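PDB 4NH0: cell divisionFtsK/SpoIIIE from Thermomonospora curvata, which forms the multi-domain cytoplasmic ATPase motor of a type VII (ESX) secretion system, has weak intrinsic ATPase activity and might be the translocase subunit. Local coordinates for residues R721-V726 against I926-L931; N939-F944 against A1099-V1104; Q1125-F1130 against L1139-Y1144. One frame throughout, in Å; residues are numbered along the deposited sequence.

How the contacts relate
Followed from the N terminus, the chain meets contact 1 first: helix 719-742 of the second FtsK ATPase domain touches the turn after strand 922-927, in the third, closing a loop of about 200 residues. Contact 2 opens after it closes and spans 154 residues inside the third domain, from 939-944 to 1099-1104. Contact 3, a hairpin pairing with eight residues between its segments, comes last; the three run in series, none nested or crossed. All three reach the sheet of the third domain, contact 1 only through 926-931, and contact 3 adjoins both others, with strand 1136-1144 beside 922-927 and 1127-1132 beside 1102-1104, while contacts 1 and 2 stay about 9 Å apart at their nearest atoms.

Contact 1: residues R721-V726 against I926-L931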
loop_
_atom_site.group_PDB
_atom_site.type_symbol
_atom_site.label_atom_id
_atom_site.label_comp_id
_atom_site.label_asym_id
_atom_site.label_seq_id
_atom_site.Cartn_x
_atom_site.Cartn_y
_atom_site.Cartn_z
ATOM N N ARG A 721 14.813 -11.582 15.121
ATOM C CA ARG A 721 14.947 -10.248 14.550
ATOM C C ARG A 721 13.612 -9.516 14.539
ATOM O O ARG A 721 13.568 -8.288 14.521
ATOM C CB ARG A 721 15.516 -10.329 13.132
ATOM C CG ARG A 721 15.989 -8.999 12.577
ATOM C CD ARG A 721 16.818 -9.188 11.322
ATOM N NE ARG A 721 17.590 -7.991 11.007
ATOM C CZ ARG A 721 18.834 -7.779 11.424
ATOM N NH1 ARG A 721 19.446 -8.686 12.171
ATOM N NH2 ARG A 721 19.465 -6.661 11.096
ATOM N N ILE A 722 12.524 -10.278 14.550
ATOM C CA ILE A 722 11.184 -9.702 14.548
ATOM C C ILE A 722 10.891 -8.995 15.867
ATOM O O ILE A 722 10.394 -7.871 15.879
ATOM C CB ILE A 722 10.112 -10.777 14.291
ATOM C CG1 ILE A 722 10.163 -11.236 12.834
ATOM C CG2 ILE A 722 8.727 -10.243 14.598
ATOM C CD1 ILE A 722 9.242 -12.389 12.527
ATOM N N ARG A 723 11.212 -9.654 16.976
ATOM C CA ARG A 723 11.000 -9.071 18.294
ATOM C C ARG A 723 11.882 -7.845 18.491
ATOM O O ARG A 723 11.451 -6.843 19.056
ATOM C CB ARG A 723 11.288 -10.093 19.395
ATOM C CG ARG A 723 10.576 -11.421 19.233
ATOM C CD ARG A 723 10.827 -12.308 20.439
ATOM N NE ARG A 723 10.784 -13.726 20.100
ATOM C CZ ARG A 723 11.854 -14.445 19.782
ATOM N NH1 ARG A 723 13.051 -13.876 19.756
ATOM N NH2 ARG A 723 11.730 -15.731 19.487
ATOM N N ARG A 724 13.121 -7.936 18.019
ATOM C CA ARG A 724 14.088 -6.858 18.181
ATOM C C ARG A 724 13.757 -5.648 17.316
ATOM O O ARG A 724 13.980 -4.510 17.725
ATOM C CB ARG A 724 15.497 -7.357 17.861
ATOM C CG ARG A 724 16.123 -8.182 18.970
ATOM C CD ARG A 724 16.186 -7.382 20.257
ATOM N NE ARG A 724 16.872 -6.108 20.067
ATOM C CZ ARG A 724 16.811 -5.092 20.920
ATOM N NH1 ARG A 724 16.090 -5.196 22.026
ATOM N NH2 ARG A 724 17.466 -3.970 20.666
ATOM N N THR A 725 13.231 -5.897 16.122
ATOM C CA THR A 725 12.834 -4.821 15.219
ATOM C C THR A 725 11.775 -3.941 15.874
ATOM O O THR A 725 11.787 -2.722 15.725
ATOM C CB THR A 725 12.291 -5.372 13.888
ATOM O OG1 THR A 725 13.295 -6.173 13.255
ATOM C CG2 THR A 725 11.903 -4.238 12.958
ATOM N N VAL A 726 10.868 -4.568 16.612
ATOM C CA VAL A 726 9.827 -3.844 17.326
ATOM C C VAL A 726 10.386 -3.240 18.610
ATOM O O VAL A 726 10.018 -2.131 18.998
ATOM C CB VAL A 726 8.632 -4.761 17.656
ATOM C CG1 VAL A 726 7.541 -3.987 18.373
ATOM C CG2 VAL A 726 8.089 -5.390 16.388
ATOM N N ILE A 926 22.301 -9.750 29.526
ATOM C CA ILE A 926 21.368 -8.718 29.094
ATOM C C ILE A 926 20.121 -9.343 28.480
ATOM O O ILE A 926 20.185 -10.420 27.890
ATOM C CB ILE A 926 22.015 -7.758 28.077
ATOM C CG1 ILE A 926 22.463 -8.517 26.827
ATOM C CG2 ILE A 926 23.194 -7.036 28.706
ATOM C CD1 ILE A 926 23.033 -7.630 25.748
ATOM N N ASP A 927 18.987 -8.666 28.625
ATOM C CA ASP A 927 17.721 -9.193 28.132
ATOM C C ASP A 927 17.475 -8.813 26.679
ATOM O O ASP A 927 18.193 -7.995 26.115
ATOM C CB ASP A 927 16.561 -8.707 29.005
ATOM C CG ASP A 927 16.535 -7.199 29.167
ATOM O OD1 ASP A 927 17.262 -6.500 28.433
ATOM O OD2 ASP A 927 15.780 -6.708 30.031
ATOM N N GLU A 928 16.454 -9.415 26.079
ATOM C CA GLU A 928 16.100 -9.118 24.699
ATOM C C GLU A 928 15.283 -7.837 24.618
ATOM O O GLU A 928 15.270 -7.160 23.592
ATOM C CB GLU A 928 15.315 -10.279 24.084
ATOM C CG GLU A 928 15.038 -10.122 22.597
ATOM C CD GLU A 928 14.067 -11.155 22.071
ATOM O OE1 GLU A 928 13.052 -11.416 22.748
ATOM O OE2 GLU A 928 14.318 -11.705 20.979
ATOM N N ASP A 929 14.607 -7.507 25.712
ATOM C CA ASP A 929 13.660 -6.399 25.732
ATOM C C ASP A 929 14.312 -5.055 25.424
ATOM O O ASP A 929 13.872 -4.338 24.527
ATOM C CB ASP A 929 12.957 -6.334 27.087
ATOM C CG ASP A 929 11.725 -5.455 27.060
ATOM O OD1 ASP A 929 10.640 -5.964 26.712
ATOM O OD2 ASP A 929 11.839 -4.255 27.387
ATOM N N SER A 930 15.360 -4.716 26.168
ATOM C CA SER A 930 16.014 -3.422 26.008
ATOM C C SER A 930 17.534 -3.536 25.988
ATOM O O SER A 930 18.233 -2.525 26.028
ATOM C CB SER A 930 15.583 -2.473 27.127
ATOM O OG SER A 930 15.819 -3.046 28.399
ATOM N N LEU A 931 18.031 -4.767 25.926
ATOM C CA LEU A 931 19.467 -5.045 25.920
ATOM C C LEU A 931 20.172 -4.447 27.132
ATOM O O LEU A 931 21.336 -4.060 27.056
ATOM C CB LEU A 931 20.112 -4.530 24.632
ATOM C CG LEU A 931 19.674 -5.214 23.337
ATOM C CD1 LEU A 931 20.408 -4.628 22.148
ATOM C CD2 LEU A 931 19.911 -6.708 23.421
#
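Bends at chi2 and chi3 (-58° and -54°) turn the side chain of Arg724 and carry its guanidinium to the turn at Glu928, whereas Arg723 runs extended from CG to NE and meets the Glu928 side chain at about a right angle. Arg724 NH1 donates to the main-chain Glu928 O at 2.6 Å, tilted somewhat from the carbonyl plane. Leu931 lies over one face of the same guanidinium, its CG offset toward the rim and its CD1 3.4 Å from Arg724 NH2. The carboxylate of Glu928 turns to the other arginine: Arg723 NH1 and Glu928 OE2 form a salt bridge of 2.8 Å that uses the syn lone pair of OE2. Only NH1 of Arg723 takes part in this bond, and the two planar groups are 46° apart. One arginine thus holds the backbone of the turn and the next its acidic side chain. Arg724 NE also donates to Arg901 O, adding a second main-chain partner. Behind the contact, Ile722 and Val726 pack helix 719-742 of the second FtsK domain against helix 784-795, while Glu928 pairs through its backbone with Leu1139 of strand 1136-1144 in the third.

Contact 2: residues N939-F944 against A1099-V1104; sequences NTDPHF and ASPGLV
His943 and Phe944 run beside Ser1100 and Pro1101, their CA atoms 5.5 Å and 5.2 Å apart in the two pairs, and the touching parts of the segments diverge by 39°. Phe944 CA sends a C-H toward Pro1101 O, with 154° at the hydrogen. The Phe944 side chain, set anti to its own backbone nitrogen (chi1 178°), extends along the second segment: CD1 lies 3.2 Å from Pro1101 O and also meets Pro1101 CB, CE1 reaches Gly1102 CA at 4.0 Å, and CZ touches Leu1103 CB at 3.9 Å. Phe944 and Leu1103 lie side by side, pointing the same way, and both also pack on helix 954-968. The Pro1101 ring rests with CD 3.2 Å from His943 O and 3.6 Å from Asp941 CB. Ser1100 OG sits at the edge of the His943 ring, 3.3 Å from His943 CB; its weak hydrogen bond goes elsewhere, to Ile1095 O. Backbone hydrogen bonds of Leu945 with Pro1101 and Leu1103 carry the pairing onward. Here the parallel strands 944-947 and 1102-1104 begin to run together in the core sheet of a P-loop NTPase, strand 944-947 being the one that leads into the ATP-binding loop and helix 954-968.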
loop_
_atom_site.group_PDB
_atom_site.type_symbol
_atom_site.label_atom_id
_atom_site.label_comp_id
_atom_site.label_asym_id
_atom_site.label_seq_id
_atom_site.Cartn_x
_atom_site.Cartn_y
_atom_site.Cartn_z
ATOM N N ASN A 939 20.676 -10.320 48.365
ATOM C CA ASN A 939 20.225 -9.685 49.595
ATOM C C ASN A 939 18.705 -9.637 49.641
ATOM O O ASN A 939 18.109 -9.399 50.691
ATOM C CB ASN A 939 20.804 -8.275 49.726
ATOM C CG ASN A 939 22.292 -8.280 50.012
ATOM O OD1 ASN A 939 22.820 -9.227 50.594
ATOM N ND2 ASN A 939 22.976 -7.217 49.607
ATOM N N THR A 940 18.087 -9.868 48.488
ATOM C CA THR A 940 16.634 -9.874 48.379
ATOM C C THR A 940 16.106 -11.302 48.283
ATOM O O THR A 940 15.255 -11.714 49.070
ATOM C CB THR A 940 16.162 -9.070 47.158
ATOM O OG1 THR A 940 16.813 -9.562 45.981
ATOM C CG2 THR A 940 16.498 -7.600 47.333
ATOM N N ASP A 941 16.616 -12.052 47.313
ATOM C CA ASP A 941 16.260 -13.456 47.157
ATOM C C ASP A 941 17.511 -14.324 47.254
ATOM O O ASP A 941 18.426 -14.196 46.442
ATOM C CB ASP A 941 15.543 -13.688 45.829
ATOM C CG ASP A 941 14.199 -12.989 45.763
ATOM O OD1 ASP A 941 13.588 -12.773 46.830
ATOM O OD2 ASP A 941 13.752 -12.657 44.646
ATOM N N PRO A 942 17.549 -15.217 48.252
ATOM C CA PRO A 942 18.745 -15.979 48.629
ATOM C C PRO A 942 19.175 -17.067 47.644
ATOM O O PRO A 942 20.355 -17.413 47.626
ATOM C CB PRO A 942 18.341 -16.609 49.964
ATOM C CG PRO A 942 16.868 -16.723 49.890
ATOM C CD PRO A 942 16.405 -15.522 49.128
ATOM N N HIS A 943 18.256 -17.597 46.844
ATOM C CA HIS A 943 18.575 -18.754 46.011
ATOM C C HIS A 943 18.504 -18.471 44.513
ATOM O O HIS A 943 17.961 -17.455 44.085
ATOM C CB HIS A 943 17.640 -19.915 46.352
ATOM C CG HIS A 943 17.561 -20.216 47.816
ATOM N ND1 HIS A 943 18.579 -20.839 48.504
ATOM C CD2 HIS A 943 16.585 -19.978 48.723
ATOM C CE1 HIS A 943 18.234 -20.972 49.772
ATOM N NE2 HIS A 943 17.028 -20.458 49.932
ATOM N N PHE A 944 19.062 -19.386 43.725
ATOM C CA PHE A 944 18.998 -19.309 42.269
ATOM C C PHE A 944 19.060 -20.705 41.657
ATOM O O PHE A 944 19.770 -21.576 42.154
ATOM C CB PHE A 944 20.129 -18.439 41.719
ATOM C CG PHE A 944 20.158 -18.362 40.219
ATOM C CD1 PHE A 944 19.260 -17.561 39.537
ATOM C CD2 PHE A 944 21.081 -19.092 39.491
ATOM C CE1 PHE A 944 19.281 -17.489 38.160
ATOM C CE2 PHE A 944 21.106 -19.024 38.115
ATOM C CZ PHE A 944 20.206 -18.222 37.448
ATOM N N ALA A 1099 9.687 -18.835 45.382
ATOM C CA ALA A 1099 9.815 -17.879 44.284
ATOM C C ALA A 1099 11.241 -17.381 44.078
ATOM O O ALA A 1099 11.470 -16.182 43.933
ATOM C CB ALA A 1099 8.880 -16.700 44.510
ATOM N N SER A 1100 12.195 -18.303 44.062
ATOM C CA SER A 1100 13.581 -17.951 43.797
ATOM C C SER A 1100 13.767 -17.611 42.326
ATOM O O SER A 1100 13.082 -18.168 41.471
ATOM C CB SER A 1100 14.514 -19.093 44.198
ATOM O OG SER A 1100 14.514 -19.278 45.601
ATOM N N PRO A 1101 14.686 -16.678 42.027
ATOM C CA PRO A 1101 15.017 -16.342 40.641
ATOM C C PRO A 1101 15.543 -17.560 39.898
ATOM O O PRO A 1101 16.285 -18.350 40.475
ATOM C CB PRO A 1101 16.102 -15.275 40.786
ATOM C CG PRO A 1101 15.877 -14.691 42.134
ATOM C CD PRO A 1101 15.411 -15.828 42.984
ATOM N N GLY A 1102 15.157 -17.712 38.638
ATOM C CA GLY A 1102 15.542 -18.887 37.884
ATOM C C GLY A 1102 15.846 -18.618 36.427
ATOM O O GLY A 1102 15.534 -17.552 35.901
ATOM N N LEU A 1103 16.463 -19.597 35.776
ATOM C CA LEU A 1103 16.776 -19.494 34.359
ATOM C C LEU A 1103 16.488 -20.808 33.644
ATOM O O LEU A 1103 16.955 -21.866 34.059
ATOM C CB LEU A 1103 18.237 -19.094 34.158
ATOM C CG LEU A 1103 18.689 -18.949 32.704
ATOM C CD1 LEU A 1103 17.804 -17.963 31.978
ATOM C CD2 LEU A 1103 20.132 -18.505 32.634
ATOM N N VAL A 1104 15.711 -20.734 32.571
ATOM C CA VAL A 1104 15.419 -21.905 31.759
ATOM C C VAL A 1104 16.072 -21.763 30.392
ATOM O O VAL A 1104 15.650 -20.946 29.576
ATOM C CB VAL A 1104 13.904 -22.116 31.590
ATOM C CG1 VAL A 1104 13.632 -23.299 30.677
ATOM C CG2 VAL A 1104 13.246 -22.320 32.943
#

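Contact 3: residues Q1125-F1130 against L1139-Y1144; sequences QGRGYF and LIQTAY. With ATP (adenosine-5'-triphosphate), chain F.
Thr1142 O accepts a hydrogen bond of 3.2 Å from the adenine amino group N6 of ATP, nearly straight at 168°. Tyr1144 packs against the same base, its CB 3.8 Å from ATP C6, while Gly1126 comes up through its CA, 3.7 Å from that carbon. Gln1125 lies along the sugar, its NE2 3.2 Å from ATP O4'. One shell out, Gly1126 O takes the backbone N-H of Thr1142 from above its carbonyl plane, which probably helps hold the strand end that presents the adenine acceptor. Gln1141 links Gln1125 and Arg1127 beside the base: bent at chi2 (78°), it turns NE2 back to Gln1125 O in a weak bond and offers OE1 to Arg1127. Arg1127 NE reaches Gln1141 OE1 at 3.0 Å, almost in line with the amide C=O and within the guanidinium plane, although the two flat groups stand practically perpendicular. The segments are the arms of an antiparallel beta hairpin, 1127-1132 with 1136-1144, in which Gly1128 and Ile1140 form a hydrogen-bonded pair through both of their N-H and C=O groups. Farther along, on the face shared with Arg1127 and Gln1141, Leu1139 CD1 sits centrally over the Tyr1129 ring in a CH-pi contact, 3.9 Å from the centroid; Tyr1129 OH bonds to His1121 NE2. Phe1130 CB meets Ile1140 CG2 at 3.6 Å, and both residues pack on Ile924 and Val934 of strands 922-927 and 933-936. Outermost, Arg1127 NH1 makes a salt bridge to Asp720 OD1 of the second FtsK domain.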
loop_
_atom_site.group_PDB
_atom_site.type_symbol
_atom_site.label_atom_id
_atom_site.label_comp_id
_atom_site.label_asym_id
_atom_site.label_seq_id
_atom_site.Cartn_x
_atom_site.Cartn_y
_atom_site.Cartn_z
ATOM N N GLN A 1125 23.426 -21.361 22.574
ATOM C CA GLN A 1125 24.224 -21.431 23.791
ATOM C C GLN A 1125 24.210 -20.118 24.566
ATOM O O GLN A 1125 24.372 -19.043 23.992
ATOM C CB GLN A 1125 25.665 -21.820 23.458
ATOM C CG GLN A 1125 25.806 -23.202 22.844
ATOM C CD GLN A 1125 27.248 -23.563 22.552
ATOM O OE1 GLN A 1125 28.056 -22.705 22.201
ATOM N NE2 GLN A 1125 27.578 -24.840 22.696
ATOM N N GLY A 1126 24.006 -20.216 25.875
ATOM C CA GLY A 1126 24.032 -19.053 26.739
ATOM C C GLY A 1126 22.679 -18.396 26.922
ATOM O O GLY A 1126 22.438 -17.727 27.924
ATOM N N ARG A 1127 21.791 -18.586 25.952
ATOM C CA ARG A 1127 20.482 -17.949 25.987
ATOM C C ARG A 1127 19.494 -18.753 26.824
ATOM O O ARG A 1127 19.534 -19.982 26.837
ATOM C CB ARG A 1127 19.944 -17.764 24.568
ATOM C CG ARG A 1127 18.737 -16.851 24.472
ATOM C CD ARG A 1127 18.531 -16.379 23.047
ATOM N NE ARG A 1127 19.751 -15.795 22.499
ATOM C CZ ARG A 1127 19.862 -15.313 21.267
ATOM N NH1 ARG A 1127 18.824 -15.339 20.444
ATOM N NH2 ARG A 1127 21.014 -14.802 20.857
ATOM N N GLY A 1128 18.611 -18.049 27.524
ATOM C CA GLY A 1128 17.598 -18.683 28.346
ATOM C C GLY A 1128 16.516 -17.712 28.773
ATOM O O GLY A 1128 16.591 -16.521 28.480
ATOM N N TYR A 1129 15.504 -18.221 29.468
ATOM C CA TYR A 1129 14.412 -17.384 29.952
ATOM C C TYR A 1129 14.561 -17.090 31.437
ATOM O O TYR A 1129 14.377 -17.970 32.276
ATOM C CB TYR A 1129 13.063 -18.051 29.681
ATOM C CG TYR A 1129 12.667 -18.057 28.225
ATOM C CD1 TYR A 1129 11.974 -16.991 27.672
ATOM C CD2 TYR A 1129 12.985 -19.128 27.402
ATOM C CE1 TYR A 1129 11.610 -16.990 26.341
ATOM C CE2 TYR A 1129 12.624 -19.136 26.071
ATOM C CZ TYR A 1129 11.938 -18.064 25.546
ATOM O OH TYR A 1129 11.576 -18.066 24.219
ATOM N N PHE A 1130 14.898 -15.846 31.757
ATOM C CA PHE A 1130 15.090 -15.435 33.141
ATOM C C PHE A 1130 13.751 -15.228 33.832
ATOM O O PHE A 1130 12.947 -14.400 33.410
ATOM C CB PHE A 1130 15.927 -14.156 33.207
ATOM C CG PHE A 1130 16.206 -13.682 34.604
ATOM C CD1 PHE A 1130 17.159 -14.310 35.384
ATOM C CD2 PHE A 1130 15.524 -12.601 35.132
ATOM C CE1 PHE A 1130 17.420 -13.876 36.667
ATOM C CE2 PHE A 1130 15.782 -12.162 36.414
ATOM C CZ PHE A 1130 16.730 -12.801 37.181
ATOM N N LEU A 1139 13.272 -13.095 28.274
ATOM C CA LEU A 1139 14.322 -13.726 27.485
ATOM C C LEU A 1139 15.622 -12.938 27.585
ATOM O O LEU A 1139 15.670 -11.758 27.241
ATOM C CB LEU A 1139 13.895 -13.855 26.024
ATOM C CG LEU A 1139 14.930 -14.473 25.083
ATOM C CD1 LEU A 1139 15.286 -15.877 25.525
ATOM C CD2 LEU A 1139 14.422 -14.474 23.653
ATOM N N ILE A 1140 16.675 -13.594 28.063
ATOM C CA ILE A 1140 17.970 -12.944 28.224
ATOM C C ILE A 1140 19.093 -13.734 27.562
ATOM O O ILE A 1140 18.897 -14.863 27.119
ATOM C CB ILE A 1140 18.331 -12.751 29.710
ATOM C CG1 ILE A 1140 18.735 -14.085 30.340
ATOM C CG2 ILE A 1140 17.181 -12.111 30.466
ATOM C CD1 ILE A 1140 19.357 -13.946 31.708
ATOM N N GLN A 1141 20.271 -13.124 27.502
ATOM C CA GLN A 1141 21.472 -13.789 27.015
ATOM C C GLN A 1141 22.569 -13.699 28.067
ATOM O O GLN A 1141 22.992 -12.607 28.432
ATOM C CB GLN A 1141 21.943 -13.167 25.701
ATOM C CG GLN A 1141 23.316 -13.635 25.253
ATOM C CD GLN A 1141 23.292 -15.010 24.626
ATOM O OE1 GLN A 1141 22.275 -15.440 24.085
ATOM N NE2 GLN A 1141 24.416 -15.711 24.697
ATOM N N THR A 1142 23.021 -14.847 28.560
ATOM C CA THR A 1142 24.042 -14.870 29.598
ATOM C C THR A 1142 25.423 -14.586 29.020
ATOM O O THR A 1142 25.654 -14.760 27.825
ATOM C CB THR A 1142 24.065 -16.217 30.339
ATOM O OG1 THR A 1142 24.242 -17.281 29.399
ATOM C CG2 THR A 1142 22.766 -16.426 31.088
ATOM N N ALA A 1143 26.337 -14.150 29.880
ATOM C CA ALA A 1143 27.665 -13.743 29.443
ATOM C C ALA A 1143 28.658 -14.898 29.452
ATOM O O ALA A 1143 28.560 -15.808 30.272
ATOM C CB ALA A 1143 28.175 -12.611 30.311
ATOM N N TYR A 1144 29.620 -14.847 28.537
ATOM C CA TYR A 1144 30.636 -15.885 28.422
ATOM C C TYR A 1144 31.912 -15.500 29.161
ATOM O O TYR A 1144 32.434 -14.401 28.985
ATOM C CB TYR A 1144 30.943 -16.168 26.951
ATOM C CG TYR A 1144 32.054 -17.169 26.733
ATOM C CD1 TYR A 1144 31.868 -18.513 27.019
ATOM C CD2 TYR A 1144 33.285 -16.772 26.230
ATOM C CE1 TYR A 1144 32.878 -19.433 26.819
ATOM C CE2 TYR A 1144 34.300 -17.685 26.026
ATOM C CZ TYR A 1144 34.091 -19.014 26.322
ATOM O OH TYR A 1144 35.099 -19.928 26.122
HETATM P PG ATP F . 27.802 -29.980 30.016
HETATM O O1G ATP F . 29.296 -29.827 29.875
HETATM O O2G ATP F . 27.187 -31.016 29.107
HETATM O O3G ATP F . 27.328 -30.043 31.446
HETATM P PB ATP F . 27.644 -27.200 30.167
HETATM O O1B ATP F . 28.759 -27.456 31.149
HETATM O O2B ATP F . 26.388 -26.513 30.627
HETATM O O3B ATP F . 27.212 -28.585 29.476
HETATM P PA ATP F . 29.401 -25.277 29.213
HETATM O O1A ATP F . 28.857 -24.169 30.077
HETATM O O2A ATP F . 30.618 -26.041 29.669
HETATM O O3A ATP F . 28.213 -26.326 28.947
HETATM O "O5'" ATP F . 29.674 -24.687 27.745
HETATM C "C5'" ATP F . 29.738 -25.549 26.613
HETATM C "C4'" ATP F . 29.987 -24.689 25.384
HETATM O "O4'" ATP F . 29.014 -23.646 25.341
HETATM C "C3'" ATP F . 31.356 -24.035 25.444
HETATM O "O3'" ATP F . 32.171 -24.518 24.373
HETATM C "C2'" ATP F . 31.121 -22.548 25.284
HETATM O "O2'" ATP F . 31.828 -22.067 24.138
HETATM C "C1'" ATP F . 29.625 -22.381 25.080
HETATM N N9 ATP F . 29.091 -21.367 26.024
HETATM C C8 ATP F . 28.990 -21.516 27.357
HETATM N N7 ATP F . 28.461 -20.408 27.935
HETATM C C5 ATP F . 28.215 -19.520 26.957
HETATM C C6 ATP F . 27.659 -18.151 26.876
HETATM N N6 ATP F . 27.252 -17.493 27.988
HETATM N N1 ATP F . 27.573 -17.578 25.657
HETATM C C2 ATP F . 27.975 -18.221 24.546
HETATM N N3 ATP F . 28.487 -19.464 24.547
HETATM C C4 ATP F . 28.633 -20.155 25.700
#